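Local coordinates for protein esterase D (Cellvibrio japonicus, PDB 2W87) that binds glucuronic acid-containing sugars through this calcium-binding family 35 carbohydrate-binding module of a secreted enzyme that probably degrades plant cell-wall xylan, at residues I57-G62 with S84-G89. Sequence-based numbering, arbitrary orientation.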
loop_
_atom_site.group_PDB
_atom_site.type_symbol
_atom_site.label_atom_id
_atom_site.label_comp_id
_atom_site.label_asym_id
_atom_site.label_seq_id
_atom_site.Cartn_x
_atom_site.Cartn_y
_atom_site.Cartn_z
ATOM N N ILE A 57 -4.232 2.767 3.972
ATOM C CA ILE A 57 -3.018 1.971 4.134
ATOM C C ILE A 57 -2.687 1.853 5.598
ATOM O O ILE A 57 -2.506 2.871 6.269
ATOM C CB ILE A 57 -1.845 2.684 3.422
ATOM C CG1 ILE A 57 -2.133 2.801 1.924
ATOM C CG2 ILE A 57 -0.508 1.962 3.677
ATOM C CD1 ILE A 57 -1.132 3.696 1.212
ATOM N N ARG A 58 -2.634 0.630 6.110
ATOM C CA ARG A 58 -2.283 0.396 7.507
ATOM C C ARG A 58 -0.793 0.053 7.588
ATOM O O ARG A 58 -0.302 -0.799 6.842
ATOM C CB ARG A 58 -3.126 -0.732 8.089
ATOM C CG ARG A 58 -3.011 -0.844 9.589
ATOM C CD ARG A 58 -4.112 -1.693 10.162
ATOM N NE ARG A 58 -4.102 -1.695 11.630
ATOM C CZ ARG A 58 -3.521 -2.622 12.377
ATOM N NH1 ARG A 58 -2.897 -3.654 11.820
ATOM N NH2 ARG A 58 -3.571 -2.513 13.697
ATOM N N TYR A 59 -0.077 0.719 8.480
ATOM C CA TYR A 59 1.386 0.649 8.456
ATOM C C TYR A 59 1.986 0.852 9.844
ATOM O O TYR A 59 1.337 1.395 10.744
ATOM C CB TYR A 59 1.965 1.683 7.498
ATOM C CG TYR A 59 1.851 3.090 8.004
ATOM C CD1 TYR A 59 2.919 3.713 8.666
ATOM C CD2 TYR A 59 0.666 3.789 7.886
ATOM C CE1 TYR A 59 2.787 5.014 9.176
ATOM C CE2 TYR A 59 0.538 5.096 8.390
ATOM C CZ TYR A 59 1.610 5.693 9.020
ATOM O OH TYR A 59 1.475 6.983 9.540
ATOM N N ALA A 60 3.243 0.438 9.989
ATOM C CA ALA A 60 4.023 0.683 11.199
ATOM C C ALA A 60 5.340 1.292 10.778
ATOM O O ALA A 60 5.948 0.822 9.843
ATOM C CB ALA A 60 4.274 -0.614 11.947
ATOM N N ASN A 61 5.786 2.320 11.482
ATOM C CA ASN A 61 7.037 2.988 11.177
ATOM C C ASN A 61 7.749 3.236 12.494
ATOM O O ASN A 61 7.471 4.216 13.159
ATOM C CB ASN A 61 6.780 4.299 10.437
ATOM C CG ASN A 61 8.044 5.040 10.084
ATOM O OD1 ASN A 61 9.147 4.633 10.453
ATOM N ND2 ASN A 61 7.889 6.152 9.366
ATOM N N GLY A 62 8.651 2.327 12.855
ATOM C CA GLY A 62 9.427 2.413 14.095
ATOM C C GLY A 62 10.746 3.141 13.884
ATOM O O GLY A 62 11.612 3.140 14.762
ATOM N N SER A 84 1.669 10.349 2.942
ATOM C CA SER A 84 2.487 10.736 4.093
ATOM C C SER A 84 2.479 9.611 5.099
ATOM O O SER A 84 1.402 9.163 5.505
ATOM C CB SER A 84 1.911 11.980 4.750
ATOM O OG SER A 84 1.883 13.058 3.838
ATOM N N LEU A 85 3.662 9.209 5.543
ATOM C CA LEU A 85 3.834 8.054 6.419
ATOM C C LEU A 85 4.794 8.401 7.575
ATOM O O LEU A 85 5.943 7.977 7.614
ATOM C CB LEU A 85 4.341 6.881 5.584
ATOM C CG LEU A 85 3.369 6.382 4.493
ATOM C CD1 LEU A 85 4.057 5.364 3.539
ATOM C CD2 LEU A 85 2.123 5.763 5.092
ATOM N N PRO A 86 4.297 9.162 8.548
ATOM C CA PRO A 86 5.084 9.548 9.708
ATOM C C PRO A 86 5.399 8.393 10.633
ATOM O O PRO A 86 4.856 7.307 10.500
ATOM C CB PRO A 86 4.202 10.618 10.400
ATOM C CG PRO A 86 2.822 10.309 9.938
ATOM C CD PRO A 86 2.938 9.723 8.573
ATOM N N THR A 87 6.315 8.609 11.566
ATOM C CA THR A 87 6.623 7.557 12.519
ATOM C C THR A 87 5.369 7.185 13.311
ATOM O O THR A 87 4.500 8.029 13.545
ATOM C CB THR A 87 7.736 7.968 13.473
ATOM O OG1 THR A 87 7.905 6.933 14.448
ATOM C CG2 THR A 87 7.403 9.286 14.161
ATOM N N THR A 88 5.272 5.914 13.700
ATOM C CA THR A 88 4.194 5.438 14.578
ATOM C C THR A 88 4.691 5.202 16.000
ATOM O O THR A 88 3.892 4.905 16.894
ATOM C CB THR A 88 3.589 4.125 14.065
ATOM O OG1 THR A 88 4.603 3.112 14.041
ATOM C CG2 THR A 88 3.018 4.308 12.661
ATOM N N GLY A 89 6.005 5.308 16.201
ATOM C CA GLY A 89 6.608 5.178 17.523
ATOM C C GLY A 89 7.192 3.815 17.862
ATOM O O GLY A 89 7.918 3.682 18.851
HETATM O O HOH W 1 1.970 7.611 12.290
#
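Asn61 and Thr88 lock together the end of strand 51-60 and the loop between strands 80-83 and 95-103, at the sugar-binding end of a beta-sandwich carbohydrate-binding module. The junction illustrates how a beta-sandwich can fasten a long loop by a polar clasp beside a small apolar contact. In the clasp, Asn61 uses both its backbone groups on one residue: its N donates to Thr88 OG1 (2.9 Å, nearly straight at 164°), and its O accepts from Thr88 N (2.8 Å). Thr88 OG1 can reach back because chi1 of 61° sets it between its own backbone N and carbonyl carbon; the same hydroxyl is also hydrogen-bonded to Thr93 O. Thr87 OG1 lies 3.0 Å from Asn61 O and also within reach of Gly63 O; as an acceptor it takes Gly89 N, closing an ST turn.

The carboxamide of Asn61, with CG anti to the backbone N, extends toward the backbone of Leu85 and Pro86. ND2 gives a bent bond to Leu85 O (3.2 Å, 140°), which lies close to the amide plane, and also bonds Ala65 O, while OD1 accepts from Gly63 N. Bonds at both ends thus fix the rotation of this buried amide, whose side chain lies about 4 Å from that of the glucuronate-binding Arg67 and about 7 Å from the bound sugar.

The packing centres on the Tyr59 ring. Leu85 CD2 sits over the middle of one face in a CH-pi contact, 3.7 Å from the centroid, whereas Pro86 O lies near the ring plane at its edge and Thr88 CG2 approaches obliquely. At the phenolic end, Pro86 CD packs against OH, and one water bridges the two segments, 2.9 Å from Tyr59 OH and donating to Thr87 O.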